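PDB 7K3P: UDP-glucose 4-epimerase from Campylobacter jejuni subsp. jejuni serotype O:2, which interconverts UDP-glucose and UDP-galactose, and probably their N-acetylated counterparts, by NAD-dependent epimerisation at C4 of the sugar. Local coordinates for residues A[120-125]-A[170-175]; A[81-86]-A[128-133]; A[186-191]-A[256-261]. The protein carries 2 engineered substitutions. One frame throughout, in Å; residues are numbered along the deposited sequence.

Contact 1. Residues A[120-125]-A[170-175]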
loop_
_atom_site.group_PDB
_atom_site.type_symbol
_atom_site.label_atom_id
_atom_site.label_comp_id
_atom_site.label_asym_id
_atom_site.label_seq_id
_atom_site.Cartn_x
_atom_site.Cartn_y
_atom_site.Cartn_z
ATOM N N ASN A 120 2.426 0.451 -11.064
ATOM C CA ASN A 120 2.285 0.597 -12.509
ATOM C C ASN A 120 3.004 -0.539 -13.247
ATOM O O ASN A 120 2.511 -1.059 -14.247
ATOM C CB ASN A 120 2.843 1.926 -12.985
ATOM C CG ASN A 120 2.844 2.013 -14.496
ATOM O OD1 ASN A 120 1.780 2.082 -15.107
ATOM N ND2 ASN A 120 4.028 1.957 -15.104
ATOM N N LEU A 121 4.185 -0.902 -12.754
ATOM C CA LEU A 121 4.975 -1.981 -13.347
ATOM C C LEU A 121 4.179 -3.279 -13.377
ATOM O O LEU A 121 4.154 -3.982 -14.388
ATOM C CB LEU A 121 6.276 -2.154 -12.566
ATOM C CG LEU A 121 7.457 -2.882 -13.191
ATOM C CD1 LEU A 121 7.781 -2.354 -14.579
ATOM C CD2 LEU A 121 8.678 -2.731 -12.278
ATOM N N ILE A 122 3.523 -3.601 -12.269
ATOM C CA ILE A 122 2.709 -4.814 -12.209
ATOM C C ILE A 122 1.536 -4.755 -13.177
ATOM O O ILE A 122 1.280 -5.729 -13.912
ATOM C CB ILE A 122 2.211 -5.099 -10.781
ATOM C CG1 ILE A 122 3.398 -5.431 -9.870
ATOM C CG2 ILE A 122 1.186 -6.245 -10.776
ATOM C CD1 ILE A 122 3.079 -5.254 -8.351
ATOM N N GLU A 123 0.814 -3.632 -13.191
ATOM C CA GLU A 123 -0.288 -3.498 -14.146
ATOM C C GLU A 123 0.198 -3.714 -15.577
ATOM O O GLU A 123 -0.461 -4.392 -16.367
ATOM C CB GLU A 123 -0.987 -2.143 -14.041
ATOM C CG GLU A 123 -2.156 -2.034 -15.029
ATOM C CD GLU A 123 -2.928 -0.739 -14.882
ATOM O OE1 GLU A 123 -2.348 0.329 -15.169
ATOM O OE2 GLU A 123 -4.110 -0.796 -14.478
ATOM N N THR A 124 1.365 -3.155 -15.888
ATOM C CA THR A 124 1.966 -3.270 -17.217
ATOM C C THR A 124 2.372 -4.725 -17.533
ATOM O O THR A 124 2.193 -5.196 -18.663
ATOM C CB THR A 124 3.186 -2.334 -17.339
ATOM O OG1 THR A 124 2.743 -0.972 -17.243
ATOM C CG2 THR A 124 3.895 -2.531 -18.664
ATOM N N CYS A 125 2.922 -5.433 -16.542
ATOM C CA CYS A 125 3.240 -6.854 -16.718
ATOM C C CYS A 125 1.984 -7.600 -17.117
ATOM O O CYS A 125 1.984 -8.378 -18.075
ATOM C CB CYS A 125 3.854 -7.470 -15.430
ATOM S SG CYS A 125 5.536 -6.941 -15.166
ATOM N N GLU A 170 4.168 -6.099 -2.136
ATOM C CA GLU A 170 3.922 -7.540 -1.965
ATOM C C GLU A 170 2.438 -7.840 -2.059
ATOM O O GLU A 170 2.032 -8.827 -2.678
ATOM C CB GLU A 170 4.425 -8.046 -0.602
ATOM C CG GLU A 170 5.931 -8.168 -0.468
ATOM C CD GLU A 170 6.341 -9.057 0.725
ATOM O OE1 GLU A 170 5.520 -9.904 1.137
ATOM O OE2 GLU A 170 7.476 -8.916 1.232
ATOM N N GLU A 171 1.628 -6.998 -1.420
ATOM C CA GLU A 171 0.193 -7.246 -1.357
ATOM C C GLU A 171 -0.470 -7.045 -2.713
ATOM O O GLU A 171 -1.446 -7.744 -3.052
ATOM C CB GLU A 171 -0.472 -6.380 -0.278
ATOM C CG GLU A 171 0.068 -6.695 1.130
ATOM C CD GLU A 171 -0.620 -5.898 2.230
ATOM O OE1 GLU A 171 -1.373 -4.956 1.906
ATOM O OE2 GLU A 171 -0.409 -6.225 3.427
ATOM N N VAL A 172 0.050 -6.094 -3.483
ATOM C CA VAL A 172 -0.431 -5.900 -4.854
ATOM C C VAL A 172 -0.079 -7.134 -5.696
ATOM O O VAL A 172 -0.908 -7.628 -6.462
ATOM C CB VAL A 172 0.128 -4.612 -5.489
ATOM C CG1 VAL A 172 -0.347 -4.465 -6.962
ATOM C CG2 VAL A 172 -0.309 -3.382 -4.678
ATOM N N LEU A 173 1.142 -7.645 -5.541
ATOM C CA LEU A 173 1.525 -8.853 -6.266
ATOM C C LEU A 173 0.602 -10.025 -5.937
ATOM O O LEU A 173 0.182 -10.759 -6.839
ATOM C CB LEU A 173 2.983 -9.230 -6.004
ATOM C CG LEU A 173 4.049 -8.384 -6.676
ATOM C CD1 LEU A 173 5.418 -8.720 -6.089
ATOM C CD2 LEU A 173 4.041 -8.619 -8.205
ATOM N N ARG A 174 0.278 -10.195 -4.656
ATOM C CA ARG A 174 -0.639 -11.258 -4.225
ATOM C C ARG A 174 -2.019 -11.128 -4.855
ATOM O O ARG A 174 -2.575 -12.119 -5.339
ATOM C CB ARG A 174 -0.765 -11.312 -2.687
ATOM C CG ARG A 174 0.330 -12.131 -1.989
ATOM C CD ARG A 174 0.573 -11.708 -0.508
ATOM N NE ARG A 174 2.000 -11.876 -0.274
ATOM C CZ ARG A 174 2.775 -11.155 0.519
ATOM N NH1 ARG A 174 2.305 -10.159 1.268
ATOM N NH2 ARG A 174 4.065 -11.468 0.567
ATOM N N ASP A 175 -2.585 -9.919 -4.845
ATOM C CA ASP A 175 -3.896 -9.704 -5.468
ATOM C C ASP A 175 -3.847 -9.884 -6.989
ATOM O O ASP A 175 -4.798 -10.385 -7.586
ATOM C CB ASP A 175 -4.476 -8.321 -5.120
ATOM C CG ASP A 175 -5.111 -8.290 -3.750
ATOM O OD1 ASP A 175 -5.389 -9.382 -3.225
ATOM O OD2 ASP A 175 -5.341 -7.184 -3.194
#

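Contact 2. Residues A[81-86]-A[128-133]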
loop_
_atom_site.group_PDB
_atom_site.type_symbol
_atom_site.label_atom_id
_atom_site.label_comp_id
_atom_site.label_asym_id
_atom_site.label_seq_id
_atom_site.Cartn_x
_atom_site.Cartn_y
_atom_site.Cartn_z
ATOM N N ALA A 81 5.066 1.333 -23.042
ATOM C CA ALA A 81 5.511 1.205 -24.430
ATOM C C ALA A 81 6.711 0.260 -24.546
ATOM O O ALA A 81 6.784 -0.540 -25.478
ATOM C CB ALA A 81 5.838 2.575 -25.018
ATOM N N LEU A 82 7.656 0.359 -23.611
ATOM C CA LEU A 82 8.799 -0.563 -23.606
ATOM C C LEU A 82 8.295 -2.010 -23.536
ATOM O O LEU A 82 8.709 -2.869 -24.327
ATOM C CB LEU A 82 9.747 -0.262 -22.444
ATOM C CG LEU A 82 10.897 -1.237 -22.193
ATOM C CD1 LEU A 82 11.944 -1.170 -23.313
ATOM C CD2 LEU A 82 11.551 -0.970 -20.838
ATOM N N PHE A 83 7.367 -2.263 -22.622
ATOM C CA PHE A 83 6.778 -3.597 -22.460
ATOM C C PHE A 83 5.943 -4.073 -23.655
ATOM O O PHE A 83 5.959 -5.267 -23.988
ATOM C CB PHE A 83 5.944 -3.662 -21.179
ATOM C CG PHE A 83 6.776 -3.832 -19.928
ATOM C CD1 PHE A 83 7.802 -2.944 -19.637
ATOM C CD2 PHE A 83 6.537 -4.891 -19.057
ATOM C CE1 PHE A 83 8.584 -3.100 -18.498
ATOM C CE2 PHE A 83 7.314 -5.047 -17.906
ATOM C CZ PHE A 83 8.335 -4.156 -17.633
ATOM N N GLU A 84 5.193 -3.168 -24.290
ATOM C CA GLU A 84 4.484 -3.547 -25.523
ATOM C C GLU A 84 5.462 -3.949 -26.633
ATOM O O GLU A 84 5.214 -4.907 -27.374
ATOM C CB GLU A 84 3.585 -2.413 -26.033
ATOM C CG GLU A 84 2.352 -2.189 -25.198
ATOM C CD GLU A 84 1.340 -3.316 -25.331
ATOM O OE1 GLU A 84 0.305 -3.261 -24.618
ATOM O OE2 GLU A 84 1.579 -4.237 -26.149
ATOM N N ARG A 85 6.565 -3.218 -26.746
ATOM C CA ARG A 85 7.523 -3.454 -27.823
ATOM C C ARG A 85 8.353 -4.706 -27.577
ATOM O O ARG A 85 8.538 -5.508 -28.484
ATOM C CB ARG A 85 8.463 -2.258 -28.014
ATOM C CG ARG A 85 7.787 -0.997 -28.589
ATOM C CD ARG A 85 8.830 0.022 -29.008
ATOM N NE ARG A 85 9.929 0.108 -28.041
ATOM C CZ ARG A 85 9.952 0.934 -26.996
ATOM N NH1 ARG A 85 8.931 1.763 -26.776
ATOM N NH2 ARG A 85 10.993 0.930 -26.166
ATOM N N GLU A 86 8.850 -4.871 -26.351
ATOM C CA GLU A 86 9.804 -5.941 -26.065
ATOM C C GLU A 86 9.175 -7.297 -25.744
ATOM O O GLU A 86 9.784 -8.338 -26.004
ATOM C CB GLU A 86 10.750 -5.520 -24.944
ATOM C CG GLU A 86 11.672 -4.366 -25.316
ATOM C CD GLU A 86 12.694 -4.737 -26.386
ATOM O OE1 GLU A 86 12.977 -5.947 -26.575
ATOM O OE2 GLU A 86 13.210 -3.808 -27.036
ATOM N N THR A 128 0.736 -6.902 -20.753
ATOM C CA THR A 128 1.646 -7.264 -21.834
ATOM C C THR A 128 2.192 -8.696 -21.732
ATOM O O THR A 128 3.177 -9.035 -22.400
ATOM C CB THR A 128 2.823 -6.290 -21.902
ATOM O OG1 THR A 128 3.575 -6.366 -20.681
ATOM C CG2 THR A 128 2.306 -4.857 -22.096
ATOM N N GLY A 129 1.564 -9.522 -20.893
ATOM C CA GLY A 129 1.928 -10.932 -20.787
ATOM C C GLY A 129 3.257 -11.266 -20.112
ATOM O O GLY A 129 3.873 -12.318 -20.389
ATOM N N VAL A 130 3.726 -10.387 -19.232
ATOM C CA VAL A 130 4.917 -10.706 -18.464
ATOM C C VAL A 130 4.376 -11.450 -17.262
ATOM O O VAL A 130 3.743 -10.851 -16.376
ATOM C CB VAL A 130 5.691 -9.463 -18.025
ATOM C CG1 VAL A 130 7.009 -9.875 -17.412
ATOM C CG2 VAL A 130 5.955 -8.540 -19.217
ATOM N N ASN A 131 4.569 -12.762 -17.250
ATOM C CA ASN A 131 3.862 -13.592 -16.284
ATOM C C ASN A 131 4.753 -14.223 -15.213
ATOM O O ASN A 131 4.309 -15.065 -14.435
ATOM C CB ASN A 131 3.010 -14.638 -17.009
ATOM C CG ASN A 131 1.646 -14.092 -17.393
ATOM O OD1 ASN A 131 1.021 -13.369 -16.613
ATOM N ND2 ASN A 131 1.176 -14.430 -18.594
ATOM N N LYS A 132 6.013 -13.815 -15.193
ATOM C CA LYS A 132 6.914 -14.156 -14.100
ATOM C C LYS A 132 7.533 -12.871 -13.548
ATOM O O LYS A 132 8.198 -12.129 -14.277
ATOM C CB LYS A 132 7.998 -15.132 -14.574
ATOM C CG LYS A 132 7.427 -16.519 -14.956
ATOM C CD LYS A 132 8.443 -17.353 -15.712
ATOM C CE LYS A 132 7.817 -18.685 -16.135
ATOM N NZ LYS A 132 8.806 -19.506 -16.866
ATOM N N PHE A 133 7.304 -12.613 -12.264
ATOM C CA PHE A 133 7.752 -11.370 -11.632
ATOM C C PHE A 133 8.588 -11.694 -10.387
ATOM O O PHE A 133 8.056 -12.220 -9.413
ATOM C CB PHE A 133 6.513 -10.545 -11.241
ATOM C CG PHE A 133 6.806 -9.102 -10.912
ATOM C CD1 PHE A 133 7.578 -8.762 -9.807
ATOM C CD2 PHE A 133 6.279 -8.083 -11.699
ATOM C CE1 PHE A 133 7.839 -7.418 -9.498
ATOM C CE2 PHE A 133 6.532 -6.747 -11.409
ATOM C CZ PHE A 133 7.313 -6.409 -10.306
HETATM O O HOH W 1 6.604 -7.041 -21.955
#

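Contact 3. Residues A[186-191]-A[256-261]. With NAD (nicotinamide-adenine-dinucleotide), chain C.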
loop_
_atom_site.group_PDB
_atom_site.type_symbol
_atom_site.label_atom_id
_atom_site.label_comp_id
_atom_site.label_asym_id
_atom_site.label_seq_id
_atom_site.Cartn_x
_atom_site.Cartn_y
_atom_site.Cartn_z
ATOM N N CYS A 186 7.470 -14.208 -7.521
ATOM C CA CYS A 186 8.263 -14.742 -6.437
ATOM C C CYS A 186 8.884 -13.582 -5.676
ATOM O O CYS A 186 9.639 -12.796 -6.241
ATOM C CB CYS A 186 9.359 -15.652 -6.976
ATOM S SG CYS A 186 10.178 -16.594 -5.665
ATOM N N ILE A 187 8.554 -13.478 -4.397
ATOM C CA ILE A 187 9.058 -12.394 -3.572
ATOM C C ILE A 187 10.240 -12.854 -2.738
ATOM O O ILE A 187 10.166 -13.891 -2.068
ATOM C CB ILE A 187 7.966 -11.883 -2.626
ATOM C CG1 ILE A 187 6.886 -11.138 -3.424
ATOM C CG2 ILE A 187 8.591 -10.982 -1.539
ATOM C CD1 ILE A 187 5.515 -11.155 -2.745
ATOM N N LEU A 188 11.324 -12.085 -2.758
ATOM C CA LEU A 188 12.493 -12.420 -1.945
ATOM C C LEU A 188 12.675 -11.401 -0.807
ATOM O O LEU A 188 12.750 -10.185 -1.052
ATOM C CB LEU A 188 13.757 -12.497 -2.822
ATOM C CG LEU A 188 13.716 -13.529 -3.956
ATOM C CD1 LEU A 188 15.032 -13.582 -4.707
ATOM C CD2 LEU A 188 13.396 -14.903 -3.384
ATOM N N ARG A 189 12.732 -11.884 0.436
ATOM C CA ARG A 189 13.031 -11.010 1.581
ATOM C C ARG A 189 14.395 -11.378 2.154
ATOM O O ARG A 189 14.748 -12.563 2.207
ATOM C CB ARG A 189 11.974 -11.169 2.667
ATOM C CG ARG A 189 10.536 -10.916 2.221
ATOM C CD ARG A 189 9.587 -11.354 3.308
ATOM N NE ARG A 189 8.187 -11.201 2.927
ATOM C CZ ARG A 189 7.213 -11.964 3.398
ATOM N NH1 ARG A 189 7.496 -12.926 4.280
ATOM N NH2 ARG A 189 5.972 -11.768 2.987
ATOM N N TYR A 190 15.157 -10.377 2.589
ATOM C CA TYR A 190 16.472 -10.627 3.162
ATOM C C TYR A 190 16.933 -9.439 3.976
ATOM O O TYR A 190 16.388 -8.329 3.851
ATOM C CB TYR A 190 17.504 -10.962 2.066
ATOM C CG TYR A 190 17.422 -10.072 0.829
ATOM C CD1 TYR A 190 16.450 -10.281 -0.144
ATOM C CD2 TYR A 190 18.342 -9.053 0.626
ATOM C CE1 TYR A 190 16.390 -9.465 -1.300
ATOM C CE2 TYR A 190 18.298 -8.260 -0.507
ATOM C CZ TYR A 190 17.321 -8.466 -1.457
ATOM O OH TYR A 190 17.293 -7.656 -2.576
ATOM N N PHE A 191 17.930 -9.674 4.818
ATOM C CA PHE A 191 18.503 -8.610 5.620
ATOM C C PHE A 191 19.579 -7.869 4.828
ATOM O O PHE A 191 19.576 -7.886 3.595
ATOM C CB PHE A 191 19.045 -9.187 6.932
ATOM C CG PHE A 191 17.966 -9.495 7.932
ATOM C CD1 PHE A 191 17.499 -8.505 8.796
ATOM C CD2 PHE A 191 17.388 -10.758 7.987
ATOM C CE1 PHE A 191 16.486 -8.777 9.715
ATOM C CE2 PHE A 191 16.376 -11.041 8.903
ATOM C CZ PHE A 191 15.923 -10.050 9.772
ATOM N N LEU A 256 18.290 -15.502 -9.546
ATOM C CA LEU A 256 18.300 -16.461 -10.649
ATOM C C LEU A 256 17.563 -17.718 -10.216
ATOM O O LEU A 256 16.686 -18.213 -10.931
ATOM C CB LEU A 256 19.738 -16.785 -11.083
ATOM C CG LEU A 256 20.384 -15.823 -12.080
ATOM C CD1 LEU A 256 20.758 -14.482 -11.427
ATOM C CD2 LEU A 256 21.613 -16.468 -12.743
ATOM N N ALA A 257 17.881 -18.216 -9.020
ATOM C CA ALA A 257 17.205 -19.416 -8.533
ATOM C C ALA A 257 15.696 -19.220 -8.435
ATOM O O ALA A 257 14.940 -20.153 -8.696
ATOM C CB ALA A 257 17.796 -19.886 -7.191
ATOM N N ALA A 258 15.258 -18.011 -8.061
ATOM C CA ALA A 258 13.821 -17.699 -7.926
ATOM C C ALA A 258 13.117 -17.756 -9.277
ATOM O O ALA A 258 11.965 -18.183 -9.384
ATOM C CB ALA A 258 13.630 -16.295 -7.303
ATOM N N LEU A 259 13.802 -17.275 -10.306
ATOM C CA LEU A 259 13.245 -17.317 -11.656
ATOM C C LEU A 259 13.133 -18.768 -12.110
ATOM O O LEU A 259 12.081 -19.196 -12.600
ATOM C CB LEU A 259 14.113 -16.513 -12.627
ATOM C CG LEU A 259 13.600 -16.534 -14.066
ATOM C CD1 LEU A 259 12.122 -16.171 -14.086
ATOM C CD2 LEU A 259 14.410 -15.590 -14.940
ATOM N N ASP A 260 14.212 -19.528 -11.910
ATOM C CA ASP A 260 14.213 -20.958 -12.237
ATOM C C ASP A 260 13.044 -21.643 -11.554
ATOM O O ASP A 260 12.319 -22.425 -12.176
ATOM C CB ASP A 260 15.532 -21.615 -11.814
ATOM C CG ASP A 260 16.687 -21.248 -12.729
ATOM O OD1 ASP A 260 16.424 -20.854 -13.891
ATOM O OD2 ASP A 260 17.862 -21.358 -12.288
ATOM N N TYR A 261 12.831 -21.311 -10.283
ATOM C CA TYR A 261 11.742 -21.907 -9.510
ATOM C C TYR A 261 10.362 -21.674 -10.134
ATOM O O TYR A 261 9.492 -22.548 -10.063
ATOM C CB TYR A 261 11.770 -21.409 -8.049
ATOM C CG TYR A 261 10.499 -21.689 -7.286
ATOM C CD1 TYR A 261 9.458 -20.773 -7.294
ATOM C CD2 TYR A 261 10.332 -22.871 -6.551
ATOM C CE1 TYR A 261 8.286 -21.012 -6.610
ATOM C CE2 TYR A 261 9.141 -23.124 -5.854
ATOM C CZ TYR A 261 8.125 -22.175 -5.898
ATOM O OH TYR A 261 6.940 -22.358 -5.230
HETATM P PA NAD C . 20.638 0.192 -5.467
HETATM O O1A NAD C . 20.329 1.636 -5.159
HETATM O O2A NAD C . 22.109 -0.001 -5.707
HETATM O O5B NAD C . 19.890 -0.280 -6.775
HETATM C C5B NAD C . 18.724 0.398 -7.146
HETATM C C4B NAD C . 18.754 0.666 -8.599
HETATM O O4B NAD C . 17.492 1.013 -9.090
HETATM C C3B NAD C . 19.729 1.838 -8.933
HETATM O O3B NAD C . 20.763 1.572 -9.956
HETATM C C2B NAD C . 18.772 3.023 -9.206
HETATM O O2B NAD C . 19.282 3.943 -10.072
HETATM C C1B NAD C . 17.603 2.272 -9.758
HETATM N N9A NAD C . 16.349 3.038 -9.673
HETATM C C8A NAD C . 15.811 3.583 -8.562
HETATM N N7A NAD C . 14.673 4.228 -8.863
HETATM C C5A NAD C . 14.440 4.117 -10.176
HETATM C C6A NAD C . 13.435 4.581 -11.041
HETATM N N6A NAD C . 12.332 5.351 -10.517
HETATM N N1A NAD C . 13.485 4.280 -12.354
HETATM C C2A NAD C . 14.492 3.560 -12.879
HETATM N N3A NAD C . 15.505 3.102 -12.071
HETATM C C4A NAD C . 15.502 3.360 -10.731
HETATM O O3 NAD C . 20.129 -0.683 -4.242
HETATM P PN NAD C . 20.495 -2.204 -4.039
HETATM O O1N NAD C . 21.124 -2.775 -5.298
HETATM O O2N NAD C . 21.450 -2.291 -2.888
HETATM O O5D NAD C . 19.159 -2.977 -3.697
HETATM C C5D NAD C . 18.294 -3.314 -4.757
HETATM C C4D NAD C . 16.986 -3.892 -4.244
HETATM O O4D NAD C . 17.212 -4.880 -3.263
HETATM C C3D NAD C . 16.003 -2.854 -3.713
HETATM O O3D NAD C . 14.728 -3.199 -4.080
HETATM C C2D NAD C . 16.069 -2.965 -2.249
HETATM O O2D NAD C . 14.920 -2.566 -1.599
HETATM C C1D NAD C . 16.425 -4.466 -2.081
HETATM N N1N NAD C . 17.126 -4.821 -0.762
HETATM C C2N NAD C . 18.416 -4.347 -0.621
HETATM C C3N NAD C . 19.117 -4.633 0.546
HETATM C C7N NAD C . 20.525 -4.121 0.712
HETATM O O7N NAD C . 21.065 -3.435 -0.141
HETATM N N7N NAD C . 21.232 -4.442 1.906
HETATM C C4N NAD C . 18.521 -5.391 1.536
HETATM C C5N NAD C . 17.235 -5.858 1.383
HETATM C C6N NAD C . 16.512 -5.575 0.217
#

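Contact 1. Residues A[120-125]-A[170-175]
Ile122 meets Val172 and Leu173 where two neighbouring helices of the Rossmann fold lie side by side on one face of the parallel sheet. Segment 120-125 belongs to helix 107-127 and segment 170-175 to helix 161-179. No hydrogen bond or charge pair crosses between them, and the three residues that touch are buried.

The apolar contact is carried by one methyl group. Ile122 sets CG1 beside its backbone N (chi1 -66°), and a nearly extended second torsion sends CD1 on toward the other helix. There CD1 meets the side of Val172, whose CG1 is 3.8 Å from it. On Leu173 the CD2 branch does most of the touching, and CG lies 3.7 Å from Ile122 CD1. The two side chains cross at about a right angle. Beneath them, Phe133 of the sheet touches both Ile122 and Leu173, which joins the two helices to the strand below.

One side-chain hydrogen bond runs within helix 107-127. Thr124 OG1 donates to Asn120 O at 3.0 Å, from above the carbonyl plane and not along a lone pair. The same oxygen accepts the helical bond from Thr124 N, so two donors hold it.

Further contacts place the pair in the dimer. Val172 also packs on Leu108 of the second subunit, and Asp175 forms a salt bridge with Arg164 of that subunit. This is consistent with the paired helices that build the dimer interface in UDP-galactose 4-epimerases.

Across the contact the atoms in closest touch are Ile122 CD1 and Leu173 CD2, 3.5 Å apart, with Ile122 CG1 just behind at 3.7 Å from the same Leu173 CD2.

Contact 2. Residues A[81-86]-A[128-133]
Phe83 reaches from helix 76-86 toward Thr128 and Val130, in the turn that joins helix 107-127 to strand 132-136 of the Rossmann sheet. Its CB comes first and lies 3.6 Å from Thr128 OG1, with Thr128 CG2 a little farther off. At CG the ring begins, and Thr124 CG2 of the neighbouring helix packs there. CD2 is shared: Thr128 OG1 lies near the ring plane at this edge, while Val130 CG2 approaches CD2 obliquely at 3.7 Å. CE2 still touches Val130 CG2, at 4.0 Å. At the tip, CZ packs on Leu121 of helix 107-127. Phe88 meets the ring edge-to-face, and Ile91 of strand 90-93 also touches it.

Thr128 has OG1 between its backbone N and carbonyl carbon (chi1 62°), which leaves CG2 to face Glu84, the residue after Phe83. Glu84 bends back at its second torsion, and its OE1 comes within 3.6 Å of Thr128 CG2. This is a plain van der Waals contact at the exposed margin. After Thr128 the chain turns through Gly129, which has positive phi, and Val130 then returns to the buried side.

One water bridges the segments. It donates to Phe83 O at 2.8 Å and only weakly to Thr128 OG1, at 3.4 Å. The main polar partner of that hydroxyl is Thr124 O, one helical turn earlier.

With no direct hydrogen bond between the segments, the hold is mainly apolar. The threonine oxygen, already bonded to Thr124 O, turns toward the ring's C-H edge, which is weakly positive and probably suits it.

Contact 3. Residues A[186-191]-A[256-261]
The sulfur of Cys186 sits near the ring of Tyr261 in an oblique sulfur-aromatic contact. SG is 5.5 Å from the ring centroid and 51° off the ring normal, so it lies neither squarely over the face nor in the ring plane. The pair joins strand 184-189 of the Rossmann sheet to helix 248-261, which packs against the sheet.

Closer packing centres on Ala258, whose small side chain is consistent with the close approach of strand and helix, 6.5 Å between Cys186 CA and Ala258 CA. Cys186 SG is 3.8 Å from Ala258 CB. A chi1 of -169° swings SG away from the backbone N and onto this methyl. Two residues along the strand, Leu188 lays CD1 against the same methyl at 4.0 Å. Ile187, between them, points to the other face of the sheet, where it meets helix 161-179. Tyr261 is held by its hydroxyl, which is hydrogen-bonded to Asn268 and Glu266. Phe270 of the adjoining strand meets its ring edge-to-face. No hydrogen bond runs between the two segments.

Beyond its packed part the same strand leads into the cofactor pocket. Tyr190 donates from OH to O4D of the NAD ribose at 2.9 Å. Its ring lies obliquely beside the nicotinamide, with CE2 3.2 Å from NAD C5N. The other side chains bonded to NAD include Tyr162 and Lys166, the Tyr-x-x-x-Lys pair familiar from short-chain dehydrogenases/reductases. The backbone then carries Phe191 past the nicotinamide, and Phe191 O ends 3.4 Å from C4N, the ring carbon that takes up hydride in NAD-dependent enzymes.

How the contacts relate
All three contacts join elements of one Rossmann domain, and all are largely buried. Contact 1 packs helix on helix over one face of the sheet and borders the second subunit. Contact 2 lies on that side too; its turn follows helix 107-127 of contact 1, and Phe83 packs against it. It reaches the surface through a glutamate and includes a water. Contact 3 takes the opposite face and lies nearest the centre of the chain. Its strand pairs with strand 132-136 through Phe133 O and Cys186 N. Chemistry follows place: aliphatic methyls in contact 1, an aromatic edge in contact 2, and in contact 3, near the cofactor, a sulfur by an alanine methyl and tyrosine ring.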